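Local coordinates for stromal cell-derived factor 2-like protein (Arabidopsis thaliana, PDB 3MAL) that takes part in protein quality control and the unfolded protein response of the endoplasmic reticulum, where it forms a complex with ERDJ3B and the chaperone BIP1, at residues S44-T52 against T93-A103; T73-K81 against E188-E196. All coordinates share one frame; numbering follows the deposited sequence.

The two contacts lie on opposite sides of the chain's centre. Their own centres are 27 Å apart, and their nearest atoms stay about 8 Å from each other. Along the chain the segments alternate: 44-52, 73-81, 93-103, 188-196. Contact 1 belongs to the hairpin triplet that caps the barrel of this beta-trefoil of MIR motifs. There strands 49-54 and 96-100, from the first and second hairpins, both pair with strand 110-115. Contact 2 lies on the surface, beside the barrel. Contact 1 thus joins two hairpins of the cap. Contact 2 joins the loop between strands 64-67 and 85-90 to the C-terminal tail that leaves strand 184-190, the last strand of the barrel.

Contact 1. Residues S44-T52 against T93-A103; sequences SGSGQQSVT and TRKWLHSHLHA
Gln-49 sends CG anti to its backbone N (chi1 -176°), and the chain runs on extended toward Thr-93. Thr-93 turns OG1 between its N and carbonyl carbon (chi1 65°), facing the amide. Thr-93 OG1 donates to Gln-49 OE1 at 3.0 Å, in the carbonyl plane and on a lone pair. Ser-37 also bonds to that oxygen, and His-90 to the threonine hydroxyl. Beside this bond, Lys-95 lays its CD 3.4 Å from Gln-49 NE2. The contact lies in the hairpin cap of the beta-trefoil, between its first and second hairpins. Strands 49-54 and 96-100 do not pair directly; strand 110-115 hydrogen-bonds to both. Further along strand 49-54, Val-51 CG1 meets Leu-97 CD1 at 4.3 Å, and both also pack on Leu-35. At the other end lie three histidines. Gln-48 OE1 sits 3.5 Å from His-98 CD2 and takes a weak hydrogen bond from His-100 NE2 (3.4 Å, 130°). Ser-113 also hydrogen-bonds this oxygen, and His-98 ND1 is hydrogen-bonded to Asp-125. Ser-46 sets its CB over a face of the His-102 ring, 3.8 Å from the centroid, in a CH-pi contact. Its OG accepts from Gln-48 N at 3.1 Å, closing an ST turn, and also bonds Glu-111.

Contact 2. Residues T73-K81 against E188-E196; sequences TEKQGDAVK and EGVYLPLNE
Asn-195 reaches from the C-terminal tail into the type II turn Lys-75 to Asp-78. Its CB passes 3.8 Å from Gly-77 O. CG, anti to the carbonyl carbon (chi1 -74°), lies 3.7 Å from that same oxygen. At the tip, OD1 stays 4.0 Å from Gln-76 O, while ND2 gives two bonds. One goes to Gln-76 O at 2.9 Å, with the acceptor tilted 20° from the amide plane. The other runs to Asp-78 OD1, also at 2.9 Å and nearly straight (175°). This acceptor lies in the amide plane but is approached from above the carboxylate. Asn-195 is a predicted N-glycosylation site without a glycan here; a sugar on ND2 would probably have to displace one of these bonds. Asn-195 N bonds to Gly-77 O at 2.9 Å. Gly-77 CA is pressed to 3.3 Å from Pro-193 O, and Ala-79 CB touches Leu-194 CD2. The turn also bonds through its backbone to Tyr-20, near the start of the modelled chain. Lys-75 NZ forms a salt bridge with Asp-78 OD1 on its syn lone pair, and Lys-75 N bonds to OD2 at 3.0 Å. Donors on both oxygens hold the carboxylate in place, and the lysine's charge probably keeps it ionised.

Contact 1. Residues S44-T52 against T93-A103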
# COMPACT_ATOMS: atom_id res chain seq x y z
N SER A 44 -4.46 11.98 -15.61
CA SER A 44 -4.24 13.32 -15.09
C SER A 44 -3.51 13.28 -13.73
O SER A 44 -2.66 12.41 -13.52
CB SER A 44 -5.55 14.10 -15.07
OG SER A 44 -6.44 13.57 -14.10
N GLY A 45 -3.79 14.20 -12.81
CA GLY A 45 -2.99 14.28 -11.60
C GLY A 45 -1.51 14.28 -11.95
O GLY A 45 -1.04 15.14 -12.73
N SER A 46 -0.77 13.33 -11.39
CA SER A 46 0.69 13.29 -11.55
C SER A 46 1.11 12.62 -12.85
O SER A 46 2.27 12.73 -13.25
CB SER A 46 1.31 12.53 -10.39
OG SER A 46 0.92 11.15 -10.46
N GLY A 47 0.19 11.91 -13.50
CA GLY A 47 0.55 11.09 -14.66
C GLY A 47 1.48 9.91 -14.31
O GLY A 47 2.05 9.28 -15.21
N GLN A 48 1.65 9.61 -13.02
CA GLN A 48 2.48 8.46 -12.63
C GLN A 48 1.70 7.13 -12.80
O GLN A 48 0.51 7.15 -13.11
CB GLN A 48 3.03 8.62 -11.20
CG GLN A 48 4.06 9.77 -11.07
CD GLN A 48 4.34 10.17 -9.64
OE1 GLN A 48 3.98 9.46 -8.70
NE2 GLN A 48 4.96 11.33 -9.46
N GLN A 49 2.38 6.00 -12.59
CA GLN A 49 1.76 4.67 -12.68
C GLN A 49 0.60 4.56 -11.70
O GLN A 49 0.73 4.93 -10.51
CB GLN A 49 2.79 3.59 -12.36
CG GLN A 49 2.30 2.12 -12.52
CD GLN A 49 3.42 1.11 -12.28
OE1 GLN A 49 3.41 0.39 -11.27
NE2 GLN A 49 4.39 1.07 -13.19
N SER A 50 -0.53 4.04 -12.18
CA SER A 50 -1.75 3.98 -11.39
C SER A 50 -1.79 2.78 -10.44
O SER A 50 -1.07 1.79 -10.60
CB SER A 50 -2.97 3.97 -12.31
OG SER A 50 -2.97 2.79 -13.10
N VAL A 51 -2.60 2.94 -9.40
CA VAL A 51 -2.79 1.94 -8.34
C VAL A 51 -4.32 1.81 -8.19
O VAL A 51 -5.03 2.80 -8.25
CB VAL A 51 -2.11 2.42 -7.02
CG1 VAL A 51 -2.58 1.57 -5.82
CG2 VAL A 51 -0.60 2.40 -7.15
N THR A 52 -4.81 0.58 -8.01
CA THR A 52 -6.24 0.30 -7.90
C THR A 52 -6.53 -0.78 -6.87
O THR A 52 -5.60 -1.40 -6.32
CB THR A 52 -6.85 -0.21 -9.25
OG1 THR A 52 -6.38 -1.53 -9.53
CG2 THR A 52 -6.53 0.74 -10.41
N THR A 93 6.54 -4.44 -11.05
CA THR A 93 7.09 -3.25 -11.72
C THR A 93 8.25 -2.59 -10.98
O THR A 93 8.93 -1.72 -11.55
CB THR A 93 6.02 -2.14 -12.00
OG1 THR A 93 5.54 -1.62 -10.76
CG2 THR A 93 4.84 -2.67 -12.82
N ARG A 94 8.50 -2.96 -9.73
CA ARG A 94 9.57 -2.36 -8.94
C ARG A 94 9.33 -0.90 -8.52
O ARG A 94 10.23 -0.26 -7.95
CB ARG A 94 10.91 -2.49 -9.69
CG ARG A 94 11.41 -3.89 -9.72
CD ARG A 94 12.35 -3.99 -8.54
NE ARG A 94 12.02 -5.10 -7.70
CZ ARG A 94 12.59 -5.35 -6.53
NH1 ARG A 94 13.52 -4.54 -6.02
NH2 ARG A 94 12.20 -6.42 -5.86
N LYS A 95 8.13 -0.37 -8.77
CA LYS A 95 7.80 1.01 -8.35
C LYS A 95 7.27 1.03 -6.90
O LYS A 95 6.82 0.00 -6.39
CB LYS A 95 6.81 1.69 -9.33
CG LYS A 95 7.31 1.76 -10.80
CD LYS A 95 6.67 2.97 -11.51
CE LYS A 95 7.22 3.24 -12.94
NZ LYS A 95 8.68 3.02 -13.05
N TRP A 96 7.36 2.20 -6.26
CA TRP A 96 7.05 2.34 -4.81
C TRP A 96 5.65 2.89 -4.62
O TRP A 96 5.28 3.83 -5.31
CB TRP A 96 8.06 3.30 -4.14
CG TRP A 96 9.46 2.87 -4.37
CD1 TRP A 96 10.30 3.27 -5.38
CD2 TRP A 96 10.18 1.92 -3.59
NE1 TRP A 96 11.51 2.61 -5.27
CE2 TRP A 96 11.45 1.77 -4.18
CE3 TRP A 96 9.86 1.17 -2.45
CZ2 TRP A 96 12.42 0.91 -3.65
CZ3 TRP A 96 10.83 0.33 -1.92
CH2 TRP A 96 12.08 0.20 -2.53
N LEU A 97 4.88 2.31 -3.70
CA LEU A 97 3.59 2.91 -3.29
C LEU A 97 3.83 4.37 -2.85
O LEU A 97 4.68 4.64 -2.00
CB LEU A 97 2.96 2.11 -2.14
CG LEU A 97 1.51 2.53 -1.82
CD1 LEU A 97 0.59 2.26 -3.03
CD2 LEU A 97 0.99 1.89 -0.50
N HIS A 98 3.08 5.31 -3.42
CA HIS A 98 3.46 6.75 -3.38
C HIS A 98 2.21 7.62 -3.23
O HIS A 98 1.12 7.28 -3.72
CB HIS A 98 4.18 7.11 -4.69
CG HIS A 98 4.87 8.45 -4.72
ND1 HIS A 98 6.15 8.64 -4.23
CD2 HIS A 98 4.50 9.63 -5.27
CE1 HIS A 98 6.52 9.89 -4.45
NE2 HIS A 98 5.53 10.51 -5.07
N SER A 99 2.37 8.75 -2.59
CA SER A 99 1.34 9.81 -2.55
C SER A 99 1.96 11.24 -2.60
O SER A 99 3.13 11.37 -2.64
CB SER A 99 0.18 9.66 -1.54
OG SER A 99 -0.94 10.48 -1.75
N HIS A 100 1.08 12.23 -2.69
CA HIS A 100 1.40 13.59 -3.00
C HIS A 100 0.09 14.40 -3.21
O HIS A 100 -0.97 13.91 -3.10
CB HIS A 100 2.32 13.66 -4.19
CG HIS A 100 1.94 12.80 -5.36
ND1 HIS A 100 0.72 12.18 -5.51
CD2 HIS A 100 2.67 12.44 -6.44
CE1 HIS A 100 0.70 11.53 -6.65
NE2 HIS A 100 1.87 11.67 -7.24
N LEU A 101 0.25 15.68 -3.44
CA LEU A 101 -0.90 16.55 -3.51
C LEU A 101 -1.44 16.67 -4.92
O LEU A 101 -1.46 17.75 -5.47
CB LEU A 101 -0.62 17.93 -2.91
CG LEU A 101 -0.11 18.05 -1.48
CD1 LEU A 101 0.39 19.42 -1.07
CD2 LEU A 101 -1.05 17.56 -0.50
N HIS A 102 -1.83 15.57 -5.51
CA HIS A 102 -2.54 15.59 -6.78
C HIS A 102 -3.91 14.99 -6.50
O HIS A 102 -4.05 14.21 -5.56
CB HIS A 102 -1.80 14.72 -7.82
CG HIS A 102 -0.65 15.41 -8.46
ND1 HIS A 102 0.67 15.17 -8.10
CD2 HIS A 102 -0.61 16.35 -9.43
CE1 HIS A 102 1.47 15.93 -8.83
NE2 HIS A 102 0.72 16.64 -9.66
N ALA A 103 -4.90 15.38 -7.30
CA ALA A 103 -6.25 14.81 -7.20
C ALA A 103 -6.37 13.39 -7.81
O ALA A 103 -5.95 13.16 -8.95
CB ALA A 103 -7.29 15.77 -7.84

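Contact 2. Residues T73-K81 against E188-E196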
# COMPACT_ATOMS: atom_id res chain seq x y z
N THR A 73 18.41 1.03 10.72
CA THR A 73 18.92 -0.24 11.28
C THR A 73 18.03 -1.45 10.97
O THR A 73 18.51 -2.58 10.97
CB THR A 73 19.24 -0.15 12.80
OG1 THR A 73 18.05 0.09 13.56
CG2 THR A 73 20.24 0.97 13.06
N GLU A 74 16.75 -1.21 10.68
CA GLU A 74 15.79 -2.27 10.39
C GLU A 74 16.24 -3.06 9.18
O GLU A 74 16.58 -2.48 8.15
CB GLU A 74 14.40 -1.69 10.14
CG GLU A 74 13.67 -1.24 11.41
CD GLU A 74 14.01 0.18 11.85
OE1 GLU A 74 13.45 0.62 12.87
OE2 GLU A 74 14.84 0.85 11.18
N LYS A 75 16.21 -4.38 9.29
CA LYS A 75 16.70 -5.25 8.21
C LYS A 75 15.71 -6.37 7.86
O LYS A 75 14.75 -6.65 8.62
CB LYS A 75 18.08 -5.82 8.59
CG LYS A 75 18.05 -6.88 9.74
CD LYS A 75 19.43 -7.05 10.33
CE LYS A 75 19.46 -8.10 11.41
NZ LYS A 75 18.71 -7.66 12.64
N GLN A 76 15.92 -6.99 6.70
CA GLN A 76 15.12 -8.15 6.30
C GLN A 76 15.11 -9.19 7.42
O GLN A 76 16.17 -9.50 8.00
CB GLN A 76 15.66 -8.77 5.01
CG GLN A 76 15.57 -7.86 3.75
CD GLN A 76 16.06 -8.57 2.50
OE1 GLN A 76 15.27 -8.99 1.62
NE2 GLN A 76 17.38 -8.71 2.40
N GLY A 77 13.92 -9.72 7.73
CA GLY A 77 13.74 -10.65 8.85
C GLY A 77 13.39 -10.01 10.19
O GLY A 77 13.08 -10.71 11.15
N ASP A 78 13.48 -8.67 10.28
CA ASP A 78 13.05 -7.99 11.50
C ASP A 78 11.52 -7.81 11.44
O ASP A 78 10.97 -7.52 10.37
CB ASP A 78 13.74 -6.61 11.67
CG ASP A 78 15.22 -6.71 12.04
OD1 ASP A 78 15.74 -7.82 12.37
OD2 ASP A 78 15.89 -5.65 12.00
N ALA A 79 10.84 -8.02 12.57
CA ALA A 79 9.40 -7.75 12.64
C ALA A 79 9.12 -6.27 12.38
O ALA A 79 9.84 -5.39 12.87
CB ALA A 79 8.83 -8.16 14.05
N VAL A 80 8.09 -5.98 11.60
CA VAL A 80 7.66 -4.60 11.40
C VAL A 80 6.81 -4.20 12.62
O VAL A 80 5.85 -4.90 12.96
CB VAL A 80 6.82 -4.42 10.09
CG1 VAL A 80 6.56 -2.96 9.82
CG2 VAL A 80 7.54 -5.07 8.89
N LYS A 81 7.18 -3.10 13.27
CA LYS A 81 6.51 -2.59 14.48
C LYS A 81 5.39 -1.60 14.17
O LYS A 81 5.46 -0.87 13.18
CB LYS A 81 7.51 -1.93 15.44
CG LYS A 81 8.68 -2.83 15.94
CD LYS A 81 8.23 -3.90 16.91
CE LYS A 81 9.44 -4.73 17.36
NZ LYS A 81 9.03 -5.73 18.40
N GLU A 188 -2.30 -13.54 2.41
CA GLU A 188 -1.68 -14.27 1.30
C GLU A 188 -0.17 -14.05 1.17
O GLU A 188 0.37 -14.13 0.08
CB GLU A 188 -2.34 -13.91 -0.04
CG GLU A 188 -3.72 -14.44 -0.11
CD GLU A 188 -4.47 -14.07 -1.37
OE1 GLU A 188 -3.93 -14.14 -2.50
OE2 GLU A 188 -5.65 -13.74 -1.22
N GLY A 189 0.50 -13.80 2.27
CA GLY A 189 1.89 -13.40 2.16
C GLY A 189 2.90 -14.53 2.23
O GLY A 189 2.55 -15.68 2.51
N VAL A 190 4.14 -14.20 1.93
CA VAL A 190 5.26 -15.08 2.22
C VAL A 190 6.16 -14.30 3.16
O VAL A 190 6.73 -13.28 2.78
CB VAL A 190 6.00 -15.50 0.94
CG1 VAL A 190 7.27 -16.28 1.29
CG2 VAL A 190 5.08 -16.32 0.03
N TYR A 191 6.26 -14.77 4.39
CA TYR A 191 6.95 -14.02 5.43
C TYR A 191 8.34 -14.59 5.76
O TYR A 191 8.47 -15.78 6.08
CB TYR A 191 6.06 -13.90 6.68
CG TYR A 191 4.59 -13.61 6.35
CD1 TYR A 191 3.60 -14.55 6.61
CD2 TYR A 191 4.21 -12.40 5.76
CE1 TYR A 191 2.26 -14.31 6.30
CE2 TYR A 191 2.86 -12.14 5.45
CZ TYR A 191 1.90 -13.10 5.73
OH TYR A 191 0.58 -12.88 5.43
N LEU A 192 9.36 -13.74 5.63
CA LEU A 192 10.73 -14.17 5.89
C LEU A 192 10.87 -14.51 7.37
O LEU A 192 10.19 -13.91 8.23
CB LEU A 192 11.74 -13.11 5.46
CG LEU A 192 11.85 -12.71 3.98
CD1 LEU A 192 13.12 -11.89 3.78
CD2 LEU A 192 11.83 -13.96 3.02
N PRO A 193 11.74 -15.50 7.68
CA PRO A 193 11.94 -15.93 9.06
C PRO A 193 12.30 -14.77 9.96
O PRO A 193 12.96 -13.82 9.54
CB PRO A 193 13.12 -16.91 8.97
CG PRO A 193 13.19 -17.32 7.56
CD PRO A 193 12.55 -16.26 6.72
N LEU A 194 11.83 -14.83 11.20
CA LEU A 194 12.18 -13.84 12.22
C LEU A 194 13.61 -14.01 12.67
O LEU A 194 14.00 -15.09 13.14
CB LEU A 194 11.29 -14.01 13.44
CG LEU A 194 10.00 -13.24 13.53
CD1 LEU A 194 9.16 -13.86 14.68
CD2 LEU A 194 10.29 -11.77 13.78
N ASN A 195 14.37 -12.92 12.58
CA ASN A 195 15.73 -12.89 13.07
C ASN A 195 15.80 -13.30 14.54
O ASN A 195 16.86 -13.63 15.05
CB ASN A 195 16.38 -11.53 12.80
CG ASN A 195 16.74 -11.37 11.33
OD1 ASN A 195 17.13 -12.33 10.68
ND2 ASN A 195 16.62 -10.16 10.81
N GLU A 196 14.64 -13.25 15.19
CA GLU A 196 14.35 -13.91 16.47
C GLU A 196 13.83 -12.85 17.41
O GLU A 196 12.67 -12.90 17.82
CB GLU A 196 15.55 -14.65 17.08
CG GLU A 196 15.71 -16.14 16.67
CD GLU A 196 16.83 -16.86 17.46
OE1 GLU A 196 16.99 -16.57 18.67
OE2 GLU A 196 17.54 -17.73 16.88